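Local coordinates for protein FucU (PDB 3MVK) that probably interconverts the anomers of L-fucose and the pyranose and furanose forms of beta-D-ribose, as a sugar mutarotase of the RbsD/FucU family, at residues D82-P87 and S131-N136; P72-E77 and G108-F113. All coordinates share one frame; numbering follows the deposited sequence. Where two conformers were deposited one is given.

Both contacts lie on the same flank of the RbsD/FucU fold, their centres about 13 Å apart. Along the chain the segments alternate: strand 73-76 of contact 2, then loop 82-87 of contact 1, helix 88-97, strand 107-110 with the start of helix 112-119, and finally loop 131-136, which leads into strand 137-140. Contact 2 is the parallel strand pairing at one end of the sheet; contact 1 joins two loops nearer the surface. They meet where the Tyr134 ring packs on Met76, its CD1 3.8 Å from SE. A glycerol, probably from the crystallisation liquor, is hydrogen-bonded by Gln133, Tyr134 and Asn136 and may mark a pocket, as a sugar site would require.

Contact 1: D82-P87 and S131-N136; sequences DTVATP and SAQYAN
Tyr134 OH reaches Asp82 OD2 in a 2.6 Å hydrogen bond, the polar end of the close-packed half of this contact. The two side chains approach from opposite directions, and the carboxylate is turned 63° against the ring. OD2 receives the hydroxyl on its anti side, 26° out of the carboxylate plane, and lies near the ring plane, at the edge. Val84 meets the same edge: CG1, held between its backbone N and carbonyl carbon (chi1 64°), comes 3.7 Å from Tyr134 CE2. Tyr68 of the second subunit also bonds to Asp82 OD2 and packs on Tyr134, while Val79 N donates to the tyrosine hydroxyl. In the fold, this ties the loop between strand 73-76 and helix 88-97 to the one that enters strand 137-140, beside a glycerol held by Tyr134 N. A phenylalanine in place of Tyr134 would probably leave Asp82 OD2 and Val79 N each short of a hydrogen-bond partner. Away from the ring the segments are joined more loosely, through water. One water donates to Asp82 OD1 and to Gln133 OE1, at 2.7 Å from the latter, while Gln133 NE2 turns to Tyr68 of the second subunit and to the glycerol. A second bridges Ala85 O and Gln133 O, and near it Thr86 CG2 lies 4.2 Å from Tyr134 CB and as far from Gln133 O.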
ATOM      1  N   ASP G  82      44.969  -0.954  -4.445  1.00 23.46           N
ATOM      2  CA  ASP G  82      44.474   0.341  -3.955  1.00 22.74           C
ATOM      3  C   ASP G  82      45.208   0.664  -2.649  1.00 22.35           C
ATOM      4  O   ASP G  82      45.001  -0.011  -1.644  1.00 22.95           O
ATOM      5  CB  ASP G  82      42.963   0.248  -3.717  1.00 22.52           C
ATOM      6  CG  ASP G  82      42.308   1.593  -3.430  1.00 22.99           C
ATOM      7  OD1 ASP G  82      43.002   2.634  -3.295  1.00 23.83           O
ATOM      8  OD2 ASP G  82      41.063   1.607  -3.353  1.00 21.31           O
ATOM      9  N   THR G  83      46.081   1.670  -2.673  1.00 22.14           N
ATOM     10  CA  THR G  83      46.974   1.944  -1.541  1.00 22.78           C
ATOM     11  C   THR G  83      46.443   3.012  -0.581  1.00 21.87           C
ATOM     12  O   THR G  83      47.166   3.421   0.330  1.00 22.00           O
ATOM     13  CB  THR G  83      48.391   2.392  -2.023  1.00 22.69           C
ATOM     14  OG1 THR G  83      48.263   3.590  -2.791  1.00 24.99           O
ATOM     15  CG2 THR G  83      49.036   1.322  -2.889  1.00 25.09           C
ATOM     16  N   VAL G  84      45.192   3.457  -0.759  1.00 21.03           N
ATOM     17  CA  VAL G  84      44.641   4.584   0.030  1.00 19.75           C
ATOM     18  C   VAL G  84      44.808   4.357   1.546  1.00 19.78           C
ATOM     19  O   VAL G  84      44.591   3.264   2.053  1.00 19.20           O
ATOM     20  CB  VAL G  84      43.149   4.884  -0.341  1.00 20.20           C
ATOM     21  CG1 VAL G  84      42.259   3.710   0.013  1.00 19.31           C
ATOM     22  CG2 VAL G  84      42.637   6.178   0.325  1.00 21.36           C
ATOM     23  N   ALA G  85      45.243   5.388   2.264  1.00 18.92           N
ATOM     24  CA  ALA G  85      45.316   5.300   3.718  1.00 18.37           C
ATOM     25  C   ALA G  85      43.923   5.037   4.307  1.00 18.11           C
ATOM     26  O   ALA G  85      42.906   5.520   3.765  1.00 18.39           O
ATOM     27  CB  ALA G  85      45.874   6.588   4.276  1.00 18.18           C
ATOM     28  N   THR G  86      43.898   4.298   5.419  1.00 16.81           N
ATOM     29  CA  THR G  86      42.656   4.018   6.155  1.00 16.82           C
ATOM     30  C   THR G  86      42.790   4.256   7.672  1.00 16.08           C
ATOM     31  O   THR G  86      42.647   3.324   8.479  1.00 16.04           O
ATOM     32  CB  THR G  86      42.186   2.565   5.910  1.00 16.28           C
ATOM     33  OG1 THR G  86      43.203   1.656   6.343  1.00 18.23           O
ATOM     34  CG2 THR G  86      41.842   2.315   4.413  1.00 16.29           C
ATOM     35  N   PRO G  87      43.025   5.514   8.073  1.00 16.57           N
ATOM     36  CA  PRO G  87      43.158   5.792   9.504  1.00 16.90           C
ATOM     37  C   PRO G  87      41.868   5.535  10.294  1.00 16.51           C
ATOM     38  O   PRO G  87      41.936   5.266  11.484  1.00 16.67           O
ATOM     39  CB  PRO G  87      43.514   7.279   9.536  1.00 16.41           C
ATOM     40  CG  PRO G  87      42.978   7.833   8.263  1.00 16.54           C
ATOM     41  CD  PRO G  87      43.247   6.735   7.277  1.00 17.34           C
ATOM     42  N   SER G 131      33.433  10.501   4.355  1.00 17.43           N
ATOM     43  CA  SER G 131      34.141  10.728   3.098  0.50 17.83           C
ATOM     44  C   SER G 131      35.323   9.786   2.905  1.00 18.55           C
ATOM     45  O   SER G 131      35.774   9.585   1.779  1.00 19.35           O
ATOM     46  CB  SER G 131      34.584  12.186   2.977  0.50 18.14           C
ATOM     47  OG  SER G 131      35.464  12.521   4.022  0.50 16.96           O
ATOM     48  N   ALA G 132      35.822   9.194   3.981  1.00 18.52           N
ATOM     49  CA  ALA G 132      36.914   8.217   3.829  1.00 19.35           C
ATOM     50  C   ALA G 132      36.458   6.943   3.103  1.00 19.35           C
ATOM     51  O   ALA G 132      35.331   6.461   3.316  1.00 19.79           O
ATOM     52  CB  ALA G 132      37.511   7.879   5.174  1.00 19.05           C
ATOM     53  N   GLN G 133      37.320   6.417   2.228  1.00 19.24           N
ATOM     54  CA  GLN G 133      37.073   5.101   1.647  1.00 18.67           C
ATOM     55  C   GLN G 133      37.361   3.961   2.628  1.00 17.17           C
ATOM     56  O   GLN G 133      38.132   4.102   3.604  1.00 17.58           O
ATOM     57  CB  GLN G 133      37.882   4.875   0.372  1.00 19.19           C
ATOM     58  CG  GLN G 133      37.288   5.503  -0.887  1.00 21.76           C
ATOM     59  CD  GLN G 133      38.158   5.193  -2.082  1.00 25.05           C
ATOM     60  OE1 GLN G 133      39.245   5.759  -2.228  1.00 28.55           O
ATOM     61  NE2 GLN G 133      37.710   4.262  -2.924  1.00 25.62           N
ATOM     62  N   TYR G 134      36.738   2.823   2.331  1.00 16.76           N
ATOM     63  CA  TYR G 134      36.782   1.626   3.176  1.00 16.13           C
ATOM     64  C   TYR G 134      36.427   1.906   4.634  1.00 15.78           C
ATOM     65  O   TYR G 134      37.014   1.318   5.536  1.00 15.25           O
ATOM     66  CB  TYR G 134      38.140   0.914   3.048  1.00 16.82           C
ATOM     67  CG  TYR G 134      38.486   0.614   1.603  1.00 16.48           C
ATOM     68  CD1 TYR G 134      37.913  -0.486   0.942  1.00 17.25           C
ATOM     69  CD2 TYR G 134      39.381   1.420   0.894  1.00 17.41           C
ATOM     70  CE1 TYR G 134      38.219  -0.772  -0.388  1.00 19.06           C
ATOM     71  CE2 TYR G 134      39.710   1.131  -0.443  1.00 17.47           C
ATOM     72  CZ  TYR G 134      39.139   0.032  -1.069  1.00 18.12           C
ATOM     73  OH  TYR G 134      39.456  -0.246  -2.375  1.00 18.70           O
ATOM     74  N   ALA G 135      35.456   2.797   4.848  1.00 14.92           N
ATOM     75  CA  ALA G 135      34.987   3.134   6.210  1.00 14.79           C
ATOM     76  C   ALA G 135      33.681   2.413   6.557  1.00 14.40           C
ATOM     77  O   ALA G 135      33.032   2.722   7.566  1.00 15.40           O
ATOM     78  CB  ALA G 135      34.832   4.639   6.353  1.00 14.75           C
ATOM     79  N   ASN G 136      33.306   1.443   5.733  1.00 14.10           N
ATOM     80  CA  ASN G 136      32.130   0.601   6.028  1.00 14.25           C
ATOM     81  C   ASN G 136      32.384  -0.274   7.215  1.00 14.62           C
ATOM     82  O   ASN G 136      33.503  -0.756   7.388  1.00 14.82           O
ATOM     83  CB  ASN G 136      31.812  -0.285   4.832  1.00 14.26           C
ATOM     84  CG  ASN G 136      31.730   0.507   3.567  1.00 14.80           C
ATOM     85  OD1 ASN G 136      32.504   0.296   2.617  1.00 18.28           O
ATOM     86  ND2 ASN G 136      30.819   1.418   3.534  1.00 11.55           N
TER
HETATM   87  O   HOH W   1      41.580   5.141  -3.517  1.00 23.68           O
HETATM   88  O   HOH W   2      40.096   5.694   4.351  1.00 21.85           O

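Contact 2: P72-E77 and G108-F113; sequences PATLME and GSLERF
Ser109 OG donates to Glu77 OE2 over 2.7 Å, the shortest polar bond between the segments, and it uses the anti lone pair of that oxygen. Glu77 gets there with CG anti to its carbonyl carbon (chi1 -67°) and the chain extended beyond, which also lays CG 3.6 Å from Ser109 CB. Beneath this clasp the backbones pair as parallel strands, Thr74 beside Gly108, Leu75 beside Ser109 and Met76 beside Leu110. Leu75 gives its N to Gly108 O and takes Leu110 N on its own O; Ala73 O and Glu77 N continue the pattern at the two ends, to Gly108 N and Leu110 O. Thr74 CG2 lies over the Ser109 backbone and touches Leu110 CG at 3.9 Å. Where strand 107-110 gives way to the helix, the Met76 side chain runs alongside that of Arg112, with SE 4.0 Å from Arg112 CG. Glu111 is the N-cap of helix 112-119, its OE2 accepting from Phe113 N at 3.0 Å from above the carboxylate plane. One water joins Glu77 O to Arg112 N. This is the strand pair of a parallel beta-alpha-beta unit whose helix 88-97 packs on Ala73 and Leu75 through Ile96, Trp89 and Tyr92; on the other flank of strand 73-76 runs strand 137-140, and helix 112-119 meets Met76 and Leu110 through Phe115.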
ATOM      1  N   PRO G  72      32.917  -9.484  16.021  1.00 18.26           N
ATOM      2  CA  PRO G  72      31.549  -8.971  15.759  1.00 17.51           C
ATOM      3  C   PRO G  72      31.498  -7.714  14.871  1.00 17.44           C
ATOM      4  O   PRO G  72      30.403  -7.332  14.413  1.00 16.82           O
ATOM      5  CB  PRO G  72      31.024  -8.658  17.172  1.00 17.31           C
ATOM      6  CG  PRO G  72      32.250  -8.372  17.979  1.00 17.95           C
ATOM      7  CD  PRO G  72      33.276  -9.359  17.448  1.00 18.30           C
ATOM      8  N   ALA G  73      32.661  -7.090  14.620  1.00 16.43           N
ATOM      9  CA  ALA G  73      32.758  -5.933  13.722  1.00 16.07           C
ATOM     10  C   ALA G  73      33.517  -6.334  12.459  1.00 16.36           C
ATOM     11  O   ALA G  73      34.500  -7.068  12.537  1.00 16.67           O
ATOM     12  CB  ALA G  73      33.442  -4.761  14.432  1.00 15.79           C
ATOM     13  N   THR G  74      33.038  -5.914  11.288  1.00 15.45           N
ATOM     14  CA  THR G  74      33.705  -6.335  10.053  1.00 15.32           C
ATOM     15  C   THR G  74      33.962  -5.144   9.153  1.00 14.94           C
ATOM     16  O   THR G  74      33.038  -4.380   8.856  1.00 14.27           O
ATOM     17  CB  THR G  74      32.857  -7.380   9.256  1.00 14.96           C
ATOM     18  OG1 THR G  74      32.435  -8.424  10.126  1.00 18.24           O
ATOM     19  CG2 THR G  74      33.645  -7.988   8.115  1.00 15.72           C
ATOM     20  N   LEU G  75      35.216  -5.031   8.692  1.00 15.11           N
ATOM     21  CA  LEU G  75      35.622  -4.041   7.690  1.00 15.13           C
ATOM     22  C   LEU G  75      35.667  -4.616   6.282  1.00 15.72           C
ATOM     23  O   LEU G  75      35.700  -5.830   6.085  1.00 16.43           O
ATOM     24  CB  LEU G  75      37.024  -3.480   8.023  1.00 15.72           C
ATOM     25  CG  LEU G  75      37.130  -2.566   9.236  1.00 14.86           C
ATOM     26  CD1 LEU G  75      38.604  -2.465   9.638  1.00 17.22           C
ATOM     27  CD2 LEU G  75      36.545  -1.175   8.997  1.00 17.41           C
HETATM   28  N   MSE G  76      35.666  -3.724   5.304  1.00 15.46           N
HETATM   29  CA  MSE G  76      35.899  -4.086   3.913  1.00 16.71           C
HETATM   30  C   MSE G  76      37.404  -4.026   3.621  1.00 17.07           C
HETATM   31  O   MSE G  76      38.045  -3.011   3.871  1.00 17.89           O
HETATM   32  CB  MSE G  76      35.170  -3.108   2.991  1.00 16.54           C
HETATM   33  CG  MSE G  76      35.283  -3.450   1.513  1.00 17.56           C
HETATM   34 SE   MSE G  76      34.525  -2.117   0.356  1.00 25.84          SE
HETATM   35  CE  MSE G  76      32.647  -2.729   0.393  1.00 12.84           C
ATOM     36  N   GLU G  77      37.957  -5.104   3.076  1.00 17.34           N
ATOM     37  CA  GLU G  77      39.357  -5.114   2.651  1.00 17.58           C
ATOM     38  C   GLU G  77      39.570  -4.238   1.433  1.00 17.45           C
ATOM     39  O   GLU G  77      38.724  -4.179   0.551  1.00 17.68           O
ATOM     40  CB  GLU G  77      39.779  -6.551   2.317  1.00 17.25           C
ATOM     41  CG  GLU G  77      39.812  -7.433   3.548  1.00 21.05           C
ATOM     42  CD  GLU G  77      39.956  -8.912   3.252  1.00 23.92           C
ATOM     43  OE1 GLU G  77      40.159  -9.288   2.085  1.00 25.98           O
ATOM     44  OE2 GLU G  77      39.853  -9.711   4.212  1.00 26.95           O
ATOM     45  N   GLY G 108      37.116  -7.988  12.243  1.00 17.92           N
ATOM     46  CA  GLY G 108      37.536  -8.824  11.131  1.00 18.21           C
ATOM     47  C   GLY G 108      37.388  -8.074   9.829  1.00 18.28           C
ATOM     48  O   GLY G 108      37.152  -6.867   9.821  1.00 17.97           O
ATOM     49  N   SER G 109      37.526  -8.790   8.718  1.00 18.38           N
ATOM     50  CA  SER G 109      37.413  -8.164   7.403  1.00 18.26           C
ATOM     51  C   SER G 109      36.900  -9.135   6.352  1.00 18.09           C
ATOM     52  O   SER G 109      36.981 -10.358   6.523  1.00 19.32           O
ATOM     53  CB  SER G 109      38.764  -7.567   6.975  1.00 18.81           C
ATOM     54  OG  SER G 109      39.713  -8.595   6.691  1.00 20.70           O
ATOM     55  N   LEU G 110      36.380  -8.572   5.262  1.00 17.66           N
ATOM     56  CA  LEU G 110      35.910  -9.325   4.112  1.00 16.90           C
ATOM     57  C   LEU G 110      36.353  -8.640   2.852  1.00 17.42           C
ATOM     58  O   LEU G 110      36.259  -7.418   2.729  1.00 17.23           O
ATOM     59  CB  LEU G 110      34.373  -9.435   4.078  1.00 17.03           C
ATOM     60  CG  LEU G 110      33.679 -10.385   5.066  1.00 16.03           C
ATOM     61  CD1 LEU G 110      32.160 -10.155   5.036  1.00 19.28           C
ATOM     62  CD2 LEU G 110      33.985 -11.850   4.786  1.00 18.28           C
ATOM     63  N   GLU G 111      36.770  -9.457   1.892  1.00 16.96           N
ATOM     64  CA  GLU G 111      37.007  -8.998   0.536  1.00 18.24           C
ATOM     65  C   GLU G 111      35.789  -8.215   0.021  1.00 17.89           C
ATOM     66  O   GLU G 111      34.651  -8.506   0.401  1.00 17.75           O
ATOM     67  CB  GLU G 111      37.307 -10.204  -0.353  1.00 18.63           C
ATOM     68  CG  GLU G 111      37.577  -9.831  -1.790  1.00 20.40           C
ATOM     69  CD  GLU G 111      36.304  -9.726  -2.641  1.00 20.77           C
ATOM     70  OE1 GLU G 111      35.338 -10.483  -2.383  1.00 22.79           O
ATOM     71  OE2 GLU G 111      36.273  -8.910  -3.588  1.00 19.96           O
ATOM     72  N   ARG G 112      36.040  -7.218  -0.826  1.00 18.09           N
ATOM     73  CA  ARG G 112      35.032  -6.241  -1.233  1.00 17.30           C
ATOM     74  C   ARG G 112      33.677  -6.867  -1.613  1.00 18.12           C
ATOM     75  O   ARG G 112      32.637  -6.510  -1.067  1.00 17.23           O
ATOM     76  CB  ARG G 112      35.567  -5.382  -2.399  1.00 17.65           C
ATOM     77  CG  ARG G 112      34.556  -4.392  -2.914  1.00 16.20           C
ATOM     78  CD  ARG G 112      35.093  -3.421  -3.979  1.00 19.52           C
ATOM     79  NE  ARG G 112      34.016  -2.524  -4.423  1.00 22.63           N
ATOM     80  CZ  ARG G 112      33.902  -1.988  -5.639  1.00 23.64           C
ATOM     81  NH1 ARG G 112      34.827  -2.215  -6.574  1.00 24.92           N
ATOM     82  NH2 ARG G 112      32.864  -1.198  -5.914  1.00 23.34           N
ATOM     83  N   PHE G 113      33.692  -7.769  -2.581  1.00 17.53           N
ATOM     84  CA  PHE G 113      32.436  -8.328  -3.070  1.00 19.16           C
ATOM     85  C   PHE G 113      31.771  -9.264  -2.062  1.00 18.76           C
ATOM     86  O   PHE G 113      30.545  -9.266  -1.934  1.00 19.05           O
ATOM     87  CB  PHE G 113      32.628  -8.910  -4.476  1.00 19.63           C
ATOM     88  CG  PHE G 113      32.848  -7.840  -5.498  1.00 23.12           C
ATOM     89  CD1 PHE G 113      31.765  -7.189  -6.084  1.00 25.40           C
ATOM     90  CD2 PHE G 113      34.131  -7.408  -5.808  1.00 25.52           C
ATOM     91  CE1 PHE G 113      31.959  -6.157  -6.999  1.00 27.77           C
ATOM     92  CE2 PHE G 113      34.326  -6.370  -6.712  1.00 26.94           C
ATOM     93  CZ  PHE G 113      33.240  -5.749  -7.312  1.00 28.28           C
TER
HETATM   94  O   HOH W   3      38.806  -6.299  -1.305  1.00 18.44           O